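Local atomic coordinates of protein yciO (Escherichia coli, PDB entry 1K7J), a protein that is of unknown function but belongs to the SUA5 (YrdC-like) family and may bind double-stranded RNA. Residues R15-A20 with A129-E134; I30-D35 with E138-T143; F80-A85 with T188-V193; R87-N92 with Y97-K102. One frame throughout, in Å; residues are numbered along the deposited sequence.

Contact 1. Residues R15-A20 with A129-E134; sequences RLINQA and AQALLE
I17 and A20 meet A131 and L132 in a buried helix-helix packing contact, where helix 14-25 lies against helix 127-136 in the YrdC-like fold. The axes of the two short segments pass 9.2 Å apart, crossing at -58°, and small alanines on both helices probably ease this approach. I17 does most of the touching. With chi1 at -71° its CG1 stands beside the backbone N and CG2 lies anti to it, and the two branches divide the work. CD1, at the end of the longer branch, sits 3.8 Å from A131 CB and also packs against L132, its distance to CD2 being 3.9 Å. CG2 rests instead against the helix backbone, 3.6 Å from A131 O. L132 starts to one side of the contact but sends CD2 inward, where it also meets the methyl of A20, 3.7 Å from CB. The side chains meet one another through carbon alone, and the one polar atom touched, A131 O, receives only a methyl. An alanine in place of I17 would probably open a gap beside A131 CB and L132 CD2 and leave L132 with A20 as its one remaining partner across this pair of segments. I17 also reaches P12 in the preceding loop and A135, one turn beyond A131. Both helices pack on strand 170-173 of the mixed sheet, I172 touching A20 and L132 alike and L170 touching A20.

Contact 2. Residues I30-D35 with E138-T143; sequences IVYPTD and EPMLST
Y32 is gripped in two quite different ways by one strand: the methyl of selenomethionine M140 sits on its ring face while S142 holds its hydroxyl at the edge. M140 CE lies only 3.3 Å from Y32 CZ, a tight approach, and 3.7 Å from the ring centroid, 24° off the normal, which makes a CH-pi contact displaced toward the hydroxyl end. The selenium is set obliquely at 4.6 Å from the same centroid, so the whole end of M140 forms a Met-aromatic contact. To arrive there the M140 chain bends at chi2, 147° and off the staggered value, and again at chi3. SE also touches I30, whose CD1 is 4.2 Å away and whose side chain runs across M140 at about a right angle. In the plane of the Y32 ring, OH and S142 OG share a 2.7 Å hydrogen bond that either hydroxyl could donate, giving both buried polar groups a partner. A phenylalanine in place of Y32 would probably keep the face contact with M140 but leave S142 OG without its hydroxyl mate in the interior. Strands 30-34 and 140-144 are not sheet neighbours; strand 37-43 runs between them, and Y32 pairs through its backbone with A39. The contact therefore spans that middle strand, and M68 of strand 66-68, which pairs with M140, closes in on Y32 and S142.

Contact 3. Residues F80-A85 with T188-V193; sequences FVDNVA and TDDTPV
D82 and D190 point at each other from opposite directions, and their carboxylate planes are turned 58° apart. One oxygen of each group leads: D82 OD2 and D190 OD1 are modelled only 2.4 Å from one another, unusually short. The other oxygen of D82 faces the helix. The chi1 of D82, 61°, places CG between the backbone N and the carbonyl carbon, from where OD1 accepts from A85 N at 3.0 Å in an almost straight bond of 174°, the capping bond of D82 as N-cap residue of helix 83-90. V84 lies beside the acid pair, its CG2 over one face of the D190 carboxylate, 3.7 Å from CG. A water joins the two segments once more: it accepts from V84 N at 3.0 Å and donates to D190 OD2 at 3.1 Å. D190 thus lies by the first turn of helix 83-90, close to its N-terminal end, on the loop between strands 183-186 and 193-196. Two aspartates this near would repel if both were charged; the arrangement is consistent with one of them holding a proton, and the partial positive charge of the helix start, whose A85 N-H is bound by D82, would probably ease the remaining negative charge.

Contact 4. Residues R87-N92 with Y97-K102; sequences RLMKNN and YTFILK
Selenomethionine M89, on helix 83-90, slides past F99 of strand 97-102 and touches it through CG and SE. From CB the chain turns beside the backbone N, bringing CG squarely over the ring: it stands 3.7 Å from the F99 centroid and 9° off the normal, a centred CH-pi contact. SE comes next and drifts toward the rim, 3.6 Å from F99 CD2, making this a Met-aromatic pair. A bend at chi3, -67°, turns CE toward L101, whose CD1 both SE and CE reach, SE at 4.0 Å, the side chains ending tip to tip. M89 is also covered by L72 and L75 of helix 72-78. Beyond the helix end, the carbonyl O of N92 meets F99 at the edge, in the ring plane, 3.7 Å from CZ, and lies nearer still to Y97, 3.4 Å from CD2 and oblique to that ring, while N92 CB packs 3.9 Å from Y97 CE2. The N92 amide is turned 75° from the Y97 ring and held at both ends: ND2 donates to L88 O at 2.6 Å, and OD1 accepts from a water at 2.8 Å. That same water donates to Y97 OH, which also bonds D201 O. The contact changes character along the strand, from apolar at L101 to polar at Y97. F99 serves both halves: its electron-rich face takes the M89 methylene, while its electropositive C-H edge probably favours the carbonyl oxygen of N92.

The four contacts form two touching pairs, all inside the YrdC-like range. Contacts 1 and 2, with centres about 11 Å apart, join directly: L132 CD1 lies 3.7 Å from Y32 CB, and L133 CD2 is 4.0 Å from M140 CB, so helix 127-136 packs on both strands of contact 2. Contacts 3 and 4, about 8 Å between centres, share helix 83-90. There V81 CG1 packs 3.6 Å from M89 CE. A probable hydrogen bond of 2.9 Å links F80 N to K102 O. Contacts 2 and 4 reach the same mixed sheet, their centres about 17 Å apart, whereas contacts 1 and 3 lie on opposite sides of the chain's centre, with about 31 Å between their own centres.

Contact 1. Residues R15-A20 with A129-E134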
loop_
_atom_site.group_PDB
_atom_site.type_symbol
_atom_site.label_atom_id
_atom_site.label_comp_id
_atom_site.label_asym_id
_atom_site.label_seq_id
_atom_site.Cartn_x
_atom_site.Cartn_y
_atom_site.Cartn_z
ATOM N N ARG A 15 0.524 -14.539 -16.038
ATOM C CA ARG A 15 1.077 -13.787 -17.159
ATOM C C ARG A 15 0.885 -12.281 -16.989
ATOM O O ARG A 15 1.802 -11.497 -17.245
ATOM C CB ARG A 15 0.424 -14.239 -18.467
ATOM C CG ARG A 15 0.878 -13.470 -19.694
ATOM C CD ARG A 15 0.132 -13.944 -20.931
ATOM N NE ARG A 15 -1.300 -13.664 -20.848
ATOM C CZ ARG A 15 -1.902 -12.642 -21.446
ATOM N NH1 ARG A 15 -1.198 -11.791 -22.183
ATOM N NH2 ARG A 15 -3.212 -12.468 -21.304
ATOM N N LEU A 16 -0.306 -11.878 -16.555
ATOM C CA LEU A 16 -0.596 -10.458 -16.372
ATOM C C LEU A 16 0.071 -9.914 -15.112
ATOM O O LEU A 16 0.505 -8.761 -15.081
ATOM C CB LEU A 16 -2.110 -10.228 -16.340
ATOM C CG LEU A 16 -2.803 -10.593 -17.660
ATOM C CD1 LEU A 16 -4.296 -10.324 -17.564
ATOM C CD2 LEU A 16 -2.185 -9.785 -18.798
ATOM N N ILE A 17 0.156 -10.742 -14.076
ATOM C CA ILE A 17 0.822 -10.332 -12.845
ATOM C C ILE A 17 2.288 -10.062 -13.186
ATOM O O ILE A 17 2.856 -9.048 -12.779
ATOM C CB ILE A 17 0.752 -11.442 -11.769
ATOM C CG1 ILE A 17 -0.678 -11.568 -11.239
ATOM C CG2 ILE A 17 1.725 -11.143 -10.631
ATOM C CD1 ILE A 17 -1.173 -10.336 -10.482
ATOM N N ASN A 18 2.896 -10.968 -13.948
ATOM C CA ASN A 18 4.296 -10.804 -14.327
ATOM C C ASN A 18 4.512 -9.544 -15.158
ATOM O O ASN A 18 5.468 -8.801 -14.932
ATOM C CB ASN A 18 4.800 -12.038 -15.086
ATOM C CG ASN A 18 4.977 -13.246 -14.180
ATOM O OD1 ASN A 18 4.958 -13.124 -12.955
ATOM N ND2 ASN A 18 5.165 -14.418 -14.781
ATOM N N GLN A 19 3.624 -9.292 -16.115
ATOM C CA GLN A 19 3.753 -8.094 -16.937
ATOM C C GLN A 19 3.629 -6.837 -16.076
ATOM O O GLN A 19 4.336 -5.854 -16.292
ATOM C CB GLN A 19 2.696 -8.081 -18.044
ATOM C CG GLN A 19 3.019 -9.012 -19.198
ATOM C CD GLN A 19 1.978 -8.955 -20.297
ATOM O OE1 GLN A 19 1.563 -7.876 -20.720
ATOM N NE2 GLN A 19 1.559 -10.122 -20.778
ATOM N N ALA A 20 2.733 -6.876 -15.094
ATOM C CA ALA A 20 2.542 -5.737 -14.203
ATOM C C ALA A 20 3.821 -5.485 -13.411
ATOM O O ALA A 20 4.261 -4.345 -13.263
ATOM C CB ALA A 20 1.379 -6.005 -13.249
ATOM N N ALA A 129 -2.913 -8.529 -5.039
ATOM C CA ALA A 129 -1.828 -7.818 -4.372
ATOM C C ALA A 129 -0.760 -8.804 -3.905
ATOM O O ALA A 129 0.435 -8.551 -4.058
ATOM C CB ALA A 129 -2.366 -7.015 -3.193
ATOM N N GLN A 130 -1.185 -9.933 -3.344
ATOM C CA GLN A 130 -0.225 -10.928 -2.888
ATOM C C GLN A 130 0.594 -11.474 -4.056
ATOM O O GLN A 130 1.803 -11.675 -3.931
ATOM C CB GLN A 130 -0.941 -12.069 -2.167
ATOM C CG GLN A 130 -1.203 -11.785 -0.692
ATOM C CD GLN A 130 0.082 -11.704 0.111
ATOM O OE1 GLN A 130 0.956 -12.558 -0.019
ATOM N NE2 GLN A 130 0.196 -10.684 0.952
ATOM N N ALA A 131 -0.058 -11.694 -5.195
ATOM C CA ALA A 131 0.635 -12.210 -6.371
ATOM C C ALA A 131 1.668 -11.200 -6.873
ATOM O O ALA A 131 2.780 -11.572 -7.249
ATOM C CB ALA A 131 -0.373 -12.534 -7.479
ATOM N N LEU A 132 1.302 -9.921 -6.878
ATOM C CA LEU A 132 2.224 -8.882 -7.322
ATOM C C LEU A 132 3.464 -8.858 -6.429
ATOM O O LEU A 132 4.597 -8.789 -6.916
ATOM C CB LEU A 132 1.537 -7.510 -7.291
ATOM C CG LEU A 132 0.446 -7.253 -8.338
ATOM C CD1 LEU A 132 -0.276 -5.943 -8.027
ATOM C CD2 LEU A 132 1.070 -7.201 -9.729
ATOM N N LEU A 133 3.252 -8.923 -5.119
ATOM C CA LEU A 133 4.365 -8.894 -4.180
ATOM C C LEU A 133 5.243 -10.131 -4.311
ATOM O O LEU A 133 6.465 -10.034 -4.267
ATOM C CB LEU A 133 3.842 -8.751 -2.750
ATOM C CG LEU A 133 3.128 -7.417 -2.500
ATOM C CD1 LEU A 133 2.518 -7.417 -1.108
ATOM C CD2 LEU A 133 4.111 -6.255 -2.671
ATOM N N GLU A 134 4.624 -11.294 -4.481
ATOM C CA GLU A 134 5.390 -12.526 -4.633
ATOM C C GLU A 134 6.300 -12.433 -5.855
ATOM O O GLU A 134 7.462 -12.836 -5.809
ATOM C CB GLU A 134 4.454 -13.727 -4.791
ATOM C CG GLU A 134 5.177 -15.066 -4.784
ATOM C CD GLU A 134 4.240 -16.235 -5.027
ATOM O OE1 GLU A 134 3.129 -16.239 -4.454
ATOM O OE2 GLU A 134 4.619 -17.155 -5.783
#

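Contact 2. Residues I30-D35 with E138-T143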
loop_
_atom_site.group_PDB
_atom_site.type_symbol
_atom_site.label_atom_id
_atom_site.label_comp_id
_atom_site.label_asym_id
_atom_site.label_seq_id
_atom_site.Cartn_x
_atom_site.Cartn_y
_atom_site.Cartn_z
ATOM N N ILE A 30 1.770 2.194 -10.923
ATOM C CA ILE A 30 0.572 1.417 -11.198
ATOM C C ILE A 30 -0.512 1.591 -10.150
ATOM O O ILE A 30 -0.260 2.051 -9.036
ATOM C CB ILE A 30 0.886 -0.098 -11.289
ATOM C CG1 ILE A 30 1.143 -0.670 -9.889
ATOM C CG2 ILE A 30 2.106 -0.327 -12.177
ATOM C CD1 ILE A 30 1.295 -2.182 -9.867
ATOM N N VAL A 31 -1.731 1.233 -10.537
ATOM C CA VAL A 31 -2.872 1.268 -9.642
ATOM C C VAL A 31 -3.253 -0.200 -9.531
ATOM O O VAL A 31 -3.426 -0.883 -10.544
ATOM C CB VAL A 31 -4.057 2.063 -10.230
ATOM C CG1 VAL A 31 -5.301 1.859 -9.366
ATOM C CG2 VAL A 31 -3.704 3.544 -10.292
ATOM N N TYR A 32 -3.354 -0.700 -8.307
ATOM C CA TYR A 32 -3.706 -2.097 -8.112
ATOM C C TYR A 32 -4.684 -2.273 -6.962
ATOM O O TYR A 32 -4.735 -1.462 -6.041
ATOM C CB TYR A 32 -2.450 -2.940 -7.868
ATOM C CG TYR A 32 -1.689 -2.614 -6.603
ATOM C CD1 TYR A 32 -0.874 -1.485 -6.519
ATOM C CD2 TYR A 32 -1.754 -3.462 -5.498
ATOM C CE1 TYR A 32 -0.135 -1.211 -5.359
ATOM C CE2 TYR A 32 -1.023 -3.199 -4.342
ATOM C CZ TYR A 32 -0.215 -2.077 -4.279
ATOM O OH TYR A 32 0.534 -1.840 -3.143
ATOM N N PRO A 33 -5.472 -3.351 -6.997
ATOM C CA PRO A 33 -6.453 -3.612 -5.945
ATOM C C PRO A 33 -5.875 -4.218 -4.673
ATOM O O PRO A 33 -4.923 -4.991 -4.726
ATOM C CB PRO A 33 -7.417 -4.574 -6.625
ATOM C CG PRO A 33 -6.479 -5.408 -7.464
ATOM C CD PRO A 33 -5.568 -4.359 -8.072
ATOM N N THR A 34 -6.451 -3.848 -3.530
ATOM C CA THR A 34 -6.052 -4.422 -2.248
ATOM C C THR A 34 -7.363 -4.791 -1.564
ATOM O O THR A 34 -8.442 -4.536 -2.103
ATOM C CB THR A 34 -5.290 -3.428 -1.327
ATOM O OG1 THR A 34 -6.210 -2.485 -0.761
ATOM C CG2 THR A 34 -4.208 -2.692 -2.104
ATOM N N ASP A 35 -7.276 -5.394 -0.387
ATOM C CA ASP A 35 -8.470 -5.777 0.357
ATOM C C ASP A 35 -9.222 -4.540 0.852
ATOM O O ASP A 35 -10.413 -4.612 1.154
ATOM C CB ASP A 35 -8.079 -6.637 1.553
ATOM C CG ASP A 35 -7.008 -5.987 2.395
ATOM O OD1 ASP A 35 -5.818 -6.126 2.044
ATOM O OD2 ASP A 35 -7.359 -5.316 3.390
ATOM N N GLU A 138 10.005 -8.039 -3.192
ATOM C CA GLU A 138 10.250 -7.089 -2.113
ATOM C C GLU A 138 9.018 -6.202 -1.993
ATOM O O GLU A 138 8.101 -6.298 -2.812
ATOM C CB GLU A 138 11.498 -6.242 -2.403
ATOM C CG GLU A 138 11.429 -5.407 -3.677
ATOM C CD GLU A 138 12.628 -4.479 -3.830
ATOM O OE1 GLU A 138 13.670 -4.738 -3.189
ATOM O OE2 GLU A 138 12.532 -3.498 -4.599
ATOM N N PRO A 139 8.972 -5.332 -0.971
ATOM C CA PRO A 139 7.816 -4.450 -0.794
ATOM C C PRO A 139 7.621 -3.488 -1.951
ATOM O O PRO A 139 8.547 -3.196 -2.703
ATOM C CB PRO A 139 8.139 -3.701 0.500
ATOM C CG PRO A 139 8.994 -4.668 1.248
ATOM C CD PRO A 139 9.900 -5.199 0.164
HETATM N N MSE A 140 6.399 -2.995 -2.076
HETATM C CA MSE A 140 6.058 -2.038 -3.111
HETATM C C MSE A 140 5.762 -0.714 -2.409
HETATM O O MSE A 140 5.010 -0.688 -1.438
HETATM C CB MSE A 140 4.822 -2.537 -3.866
HETATM C CG MSE A 140 4.331 -1.648 -4.983
HETATM SE SE MSE A 140 3.571 -2.704 -6.424
HETATM C CE MSE A 140 2.394 -3.845 -5.405
ATOM N N LEU A 141 6.384 0.371 -2.858
ATOM C CA LEU A 141 6.114 1.674 -2.262
ATOM C C LEU A 141 4.693 1.993 -2.697
ATOM O O LEU A 141 4.377 1.928 -3.887
ATOM C CB LEU A 141 7.073 2.734 -2.799
ATOM C CG LEU A 141 6.745 4.166 -2.364
ATOM C CD1 LEU A 141 6.814 4.281 -0.844
ATOM C CD2 LEU A 141 7.718 5.127 -3.023
ATOM N N SER A 142 3.835 2.333 -1.743
ATOM C CA SER A 142 2.442 2.594 -2.071
ATOM C C SER A 142 1.773 3.647 -1.207
ATOM O O SER A 142 2.373 4.210 -0.294
ATOM C CB SER A 142 1.634 1.299 -1.928
ATOM O OG SER A 142 2.243 0.212 -2.602
ATOM N N THR A 143 0.513 3.901 -1.544
ATOM C CA THR A 143 -0.376 4.802 -0.814
ATOM C C THR A 143 -1.766 4.356 -1.238
ATOM O O THR A 143 -1.936 3.766 -2.312
ATOM C CB THR A 143 -0.227 6.307 -1.194
ATOM O OG1 THR A 143 -0.746 6.531 -2.512
ATOM C CG2 THR A 143 1.219 6.748 -1.122
#

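Contact 3. Residues F80-A85 with T188-V193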
loop_
_atom_site.group_PDB
_atom_site.type_symbol
_atom_site.label_atom_id
_atom_site.label_comp_id
_atom_site.label_asym_id
_atom_site.label_seq_id
_atom_site.Cartn_x
_atom_site.Cartn_y
_atom_site.Cartn_z
ATOM N N PHE A 80 11.266 -1.518 12.354
ATOM C CA PHE A 80 11.713 -1.978 13.663
ATOM C C PHE A 80 10.499 -2.451 14.454
ATOM O O PHE A 80 9.602 -1.667 14.782
ATOM C CB PHE A 80 12.435 -0.852 14.402
ATOM C CG PHE A 80 13.768 -0.492 13.800
ATOM C CD1 PHE A 80 14.824 -1.400 13.826
ATOM C CD2 PHE A 80 13.970 0.755 13.216
ATOM C CE1 PHE A 80 16.070 -1.067 13.279
ATOM C CE2 PHE A 80 15.206 1.097 12.670
ATOM C CZ PHE A 80 16.258 0.187 12.700
ATOM N N VAL A 81 10.483 -3.744 14.754
ATOM C CA VAL A 81 9.373 -4.359 15.465
ATOM C C VAL A 81 9.779 -4.890 16.837
ATOM O O VAL A 81 10.622 -5.779 16.934
ATOM C CB VAL A 81 8.796 -5.527 14.630
ATOM C CG1 VAL A 81 7.598 -6.146 15.341
ATOM C CG2 VAL A 81 8.399 -5.029 13.244
ATOM N N ASP A 82 9.186 -4.341 17.895
ATOM C CA ASP A 82 9.495 -4.816 19.240
ATOM C C ASP A 82 8.398 -5.766 19.706
ATOM O O ASP A 82 7.474 -6.068 18.951
ATOM C CB ASP A 82 9.666 -3.651 20.233
ATOM C CG ASP A 82 8.420 -2.790 20.377
ATOM O OD1 ASP A 82 7.313 -3.223 19.984
ATOM O OD2 ASP A 82 8.556 -1.668 20.912
ATOM N N ASN A 83 8.498 -6.236 20.944
ATOM C CA ASN A 83 7.523 -7.179 21.482
ATOM C C ASN A 83 6.069 -6.729 21.379
ATOM O O ASN A 83 5.216 -7.481 20.910
ATOM C CB ASN A 83 7.841 -7.497 22.945
ATOM C CG ASN A 83 6.907 -8.541 23.528
ATOM O OD1 ASN A 83 6.938 -9.711 23.135
ATOM N ND2 ASN A 83 6.059 -8.123 24.464
ATOM N N VAL A 84 5.789 -5.510 21.826
ATOM C CA VAL A 84 4.429 -4.987 21.791
ATOM C C VAL A 84 3.861 -4.997 20.375
ATOM O O VAL A 84 2.758 -5.500 20.143
ATOM C CB VAL A 84 4.375 -3.552 22.362
ATOM C CG1 VAL A 84 3.011 -2.932 22.103
ATOM C CG2 VAL A 84 4.650 -3.583 23.863
ATOM N N ALA A 85 4.623 -4.454 19.432
ATOM C CA ALA A 85 4.188 -4.395 18.041
ATOM C C ALA A 85 4.015 -5.783 17.433
ATOM O O ALA A 85 3.037 -6.046 16.733
ATOM C CB ALA A 85 5.185 -3.591 17.218
ATOM N N THR A 188 4.355 3.078 17.390
ATOM C CA THR A 188 5.595 3.561 17.987
ATOM C C THR A 188 5.397 3.915 19.462
ATOM O O THR A 188 4.271 4.136 19.915
ATOM C CB THR A 188 6.154 4.784 17.225
ATOM O OG1 THR A 188 5.222 5.869 17.292
ATOM C CG2 THR A 188 6.412 4.425 15.760
ATOM N N ASP A 189 6.502 3.950 20.203
ATOM C CA ASP A 189 6.485 4.259 21.632
ATOM C C ASP A 189 5.619 3.275 22.417
ATOM O O ASP A 189 5.170 3.579 23.525
ATOM C CB ASP A 189 5.987 5.690 21.861
ATOM C CG ASP A 189 6.896 6.728 21.234
ATOM O OD1 ASP A 189 8.116 6.683 21.498
ATOM O OD2 ASP A 189 6.394 7.590 20.481
ATOM N N ASP A 190 5.397 2.095 21.839
ATOM C CA ASP A 190 4.584 1.045 22.452
ATOM C C ASP A 190 3.254 1.562 22.959
ATOM O O ASP A 190 2.685 1.032 23.921
ATOM C CB ASP A 190 5.343 0.369 23.596
ATOM C CG ASP A 190 6.480 -0.492 23.098
ATOM O OD1 ASP A 190 6.552 -0.713 21.871
ATOM O OD2 ASP A 190 7.292 -0.953 23.926
ATOM N N THR A 191 2.760 2.594 22.291
ATOM C CA THR A 191 1.497 3.215 22.644
ATOM C C THR A 191 0.623 3.251 21.398
ATOM O O THR A 191 0.647 4.215 20.634
ATOM C CB THR A 191 1.729 4.644 23.159
ATOM O OG1 THR A 191 2.553 4.591 24.330
ATOM C CG2 THR A 191 0.409 5.320 23.505
ATOM N N PRO A 192 -0.153 2.184 21.169
ATOM C CA PRO A 192 -1.011 2.164 19.984
ATOM C C PRO A 192 -1.974 3.343 19.952
ATOM O O PRO A 192 -2.679 3.621 20.925
ATOM C CB PRO A 192 -1.729 0.822 20.101
ATOM C CG PRO A 192 -0.712 -0.037 20.809
ATOM C CD PRO A 192 -0.220 0.900 21.888
ATOM N N VAL A 193 -1.978 4.047 18.828
ATOM C CA VAL A 193 -2.850 5.192 18.641
ATOM C C VAL A 193 -3.580 5.013 17.319
ATOM O O VAL A 193 -2.967 4.671 16.304
ATOM C CB VAL A 193 -2.050 6.512 18.595
ATOM C CG1 VAL A 193 -2.969 7.671 18.227
ATOM C CG2 VAL A 193 -1.393 6.767 19.946
HETATM O O HOH W 1 8.318 1.492 19.584
HETATM O O HOH W 2 7.877 -3.896 23.308
#

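Contact 4. Residues R87-N92 with Y97-K102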
loop_
_atom_site.group_PDB
_atom_site.type_symbol
_atom_site.label_atom_id
_atom_site.label_comp_id
_atom_site.label_asym_id
_atom_site.label_seq_id
_atom_site.Cartn_x
_atom_site.Cartn_y
_atom_site.Cartn_z
ATOM N N ARG A 87 3.382 -8.774 18.877
ATOM C CA ARG A 87 2.213 -9.471 19.397
ATOM C C ARG A 87 0.911 -8.934 18.816
ATOM O O ARG A 87 0.004 -9.702 18.490
ATOM C CB ARG A 87 2.177 -9.375 20.922
ATOM C CG ARG A 87 3.359 -10.027 21.615
ATOM C CD ARG A 87 3.065 -10.190 23.096
ATOM N NE ARG A 87 1.904 -11.051 23.300
ATOM C CZ ARG A 87 1.200 -11.112 24.427
ATOM N NH1 ARG A 87 1.534 -10.356 25.465
ATOM N NH2 ARG A 87 0.156 -11.927 24.510
ATOM N N LEU A 88 0.817 -7.619 18.677
ATOM C CA LEU A 88 -0.392 -7.024 18.127
ATOM C C LEU A 88 -0.569 -7.344 16.648
ATOM O O LEU A 88 -1.660 -7.712 16.211
ATOM C CB LEU A 88 -0.376 -5.508 18.340
ATOM C CG LEU A 88 -0.669 -5.064 19.777
ATOM C CD1 LEU A 88 -0.355 -3.584 19.947
ATOM C CD2 LEU A 88 -2.134 -5.349 20.099
HETATM N N MSE A 89 0.501 -7.228 15.869
HETATM C CA MSE A 89 0.385 -7.495 14.443
HETATM C C MSE A 89 0.242 -8.968 14.082
HETATM O O MSE A 89 -0.437 -9.295 13.119
HETATM C CB MSE A 89 1.569 -6.893 13.687
HETATM C CG MSE A 89 1.622 -5.384 13.765
HETATM SE SE MSE A 89 3.034 -4.677 12.644
HETATM C CE MSE A 89 4.561 -5.390 13.636
ATOM N N LYS A 90 0.866 -9.855 14.851
ATOM C CA LYS A 90 0.782 -11.283 14.553
ATOM C C LYS A 90 -0.662 -11.777 14.593
ATOM O O LYS A 90 -1.019 -12.736 13.909
ATOM C CB LYS A 90 1.630 -12.091 15.542
ATOM C CG LYS A 90 1.127 -12.059 16.973
ATOM C CD LYS A 90 2.072 -12.799 17.911
ATOM C CE LYS A 90 1.584 -12.730 19.351
ATOM N NZ LYS A 90 2.572 -13.320 20.303
ATOM N N ASN A 91 -1.492 -11.115 15.390
ATOM C CA ASN A 91 -2.891 -11.506 15.516
ATOM C C ASN A 91 -3.835 -10.598 14.738
ATOM O O ASN A 91 -5.055 -10.716 14.848
ATOM C CB ASN A 91 -3.296 -11.524 16.991
ATOM C CG ASN A 91 -2.565 -12.595 17.776
ATOM O OD1 ASN A 91 -2.530 -13.759 17.373
ATOM N ND2 ASN A 91 -1.983 -12.208 18.906
ATOM N N ASN A 92 -3.269 -9.701 13.941
ATOM C CA ASN A 92 -4.079 -8.775 13.165
ATOM C C ASN A 92 -3.524 -8.563 11.762
ATOM O O ASN A 92 -3.428 -7.437 11.271
ATOM C CB ASN A 92 -4.196 -7.447 13.917
ATOM C CG ASN A 92 -4.964 -7.591 15.215
ATOM O OD1 ASN A 92 -6.182 -7.783 15.213
ATOM N ND2 ASN A 92 -4.253 -7.515 16.337
ATOM N N TYR A 97 -5.365 -3.287 7.775
ATOM C CA TYR A 97 -4.582 -2.367 8.599
ATOM C C TYR A 97 -3.299 -1.841 7.978
ATOM O O TYR A 97 -2.675 -2.493 7.141
ATOM C CB TYR A 97 -4.147 -3.055 9.894
ATOM C CG TYR A 97 -5.243 -3.515 10.814
ATOM C CD1 TYR A 97 -5.873 -2.620 11.679
ATOM C CD2 TYR A 97 -5.608 -4.859 10.867
ATOM C CE1 TYR A 97 -6.834 -3.057 12.586
ATOM C CE2 TYR A 97 -6.568 -5.307 11.765
ATOM C CZ TYR A 97 -7.173 -4.401 12.625
ATOM O OH TYR A 97 -8.090 -4.847 13.541
ATOM N N THR A 98 -2.914 -0.654 8.431
ATOM C CA THR A 98 -1.655 -0.028 8.057
ATOM C C THR A 98 -1.057 0.289 9.424
ATOM O O THR A 98 -1.702 0.932 10.257
ATOM C CB THR A 98 -1.840 1.280 7.281
ATOM O OG1 THR A 98 -2.445 0.998 6.017
ATOM C CG2 THR A 98 -0.486 1.949 7.048
ATOM N N PHE A 99 0.159 -0.178 9.668
ATOM C CA PHE A 99 0.804 0.052 10.953
ATOM C C PHE A 99 1.960 1.024 10.803
ATOM O O PHE A 99 2.861 0.796 10.000
ATOM C CB PHE A 99 1.313 -1.276 11.519
ATOM C CG PHE A 99 0.234 -2.308 11.713
ATOM C CD1 PHE A 99 -0.721 -2.151 12.712
ATOM C CD2 PHE A 99 0.172 -3.434 10.892
ATOM C CE1 PHE A 99 -1.727 -3.101 12.894
ATOM C CE2 PHE A 99 -0.830 -4.391 11.067
ATOM C CZ PHE A 99 -1.782 -4.220 12.073
ATOM N N ILE A 100 1.935 2.110 11.565
ATOM C CA ILE A 100 3.014 3.086 11.486
ATOM C C ILE A 100 4.141 2.660 12.416
ATOM O O ILE A 100 3.940 2.497 13.621
ATOM C CB ILE A 100 2.539 4.501 11.875
ATOM C CG1 ILE A 100 1.316 4.890 11.040
ATOM C CG2 ILE A 100 3.673 5.501 11.670
ATOM C CD1 ILE A 100 1.494 4.708 9.552
ATOM N N LEU A 101 5.323 2.476 11.838
ATOM C CA LEU A 101 6.507 2.056 12.578
ATOM C C LEU A 101 7.732 2.788 12.047
ATOM O O LEU A 101 7.676 3.443 11.008
ATOM C CB LEU A 101 6.718 0.547 12.404
ATOM C CG LEU A 101 5.649 -0.365 13.012
ATOM C CD1 LEU A 101 5.610 -1.685 12.266
ATOM C CD2 LEU A 101 5.938 -0.573 14.492
ATOM N N LYS A 102 8.840 2.688 12.769
ATOM C CA LYS A 102 10.066 3.318 12.310
ATOM C C LYS A 102 10.666 2.409 11.244
ATOM O O LYS A 102 10.734 1.192 11.425
ATOM C CB LYS A 102 11.051 3.486 13.468
ATOM C CG LYS A 102 10.584 4.474 14.524
ATOM C CD LYS A 102 11.656 4.717 15.574
ATOM C CE LYS A 102 12.914 5.314 14.960
ATOM N NZ LYS A 102 13.963 5.583 15.991
HETATM O O HOH W 3 -8.605 -7.663 13.880
#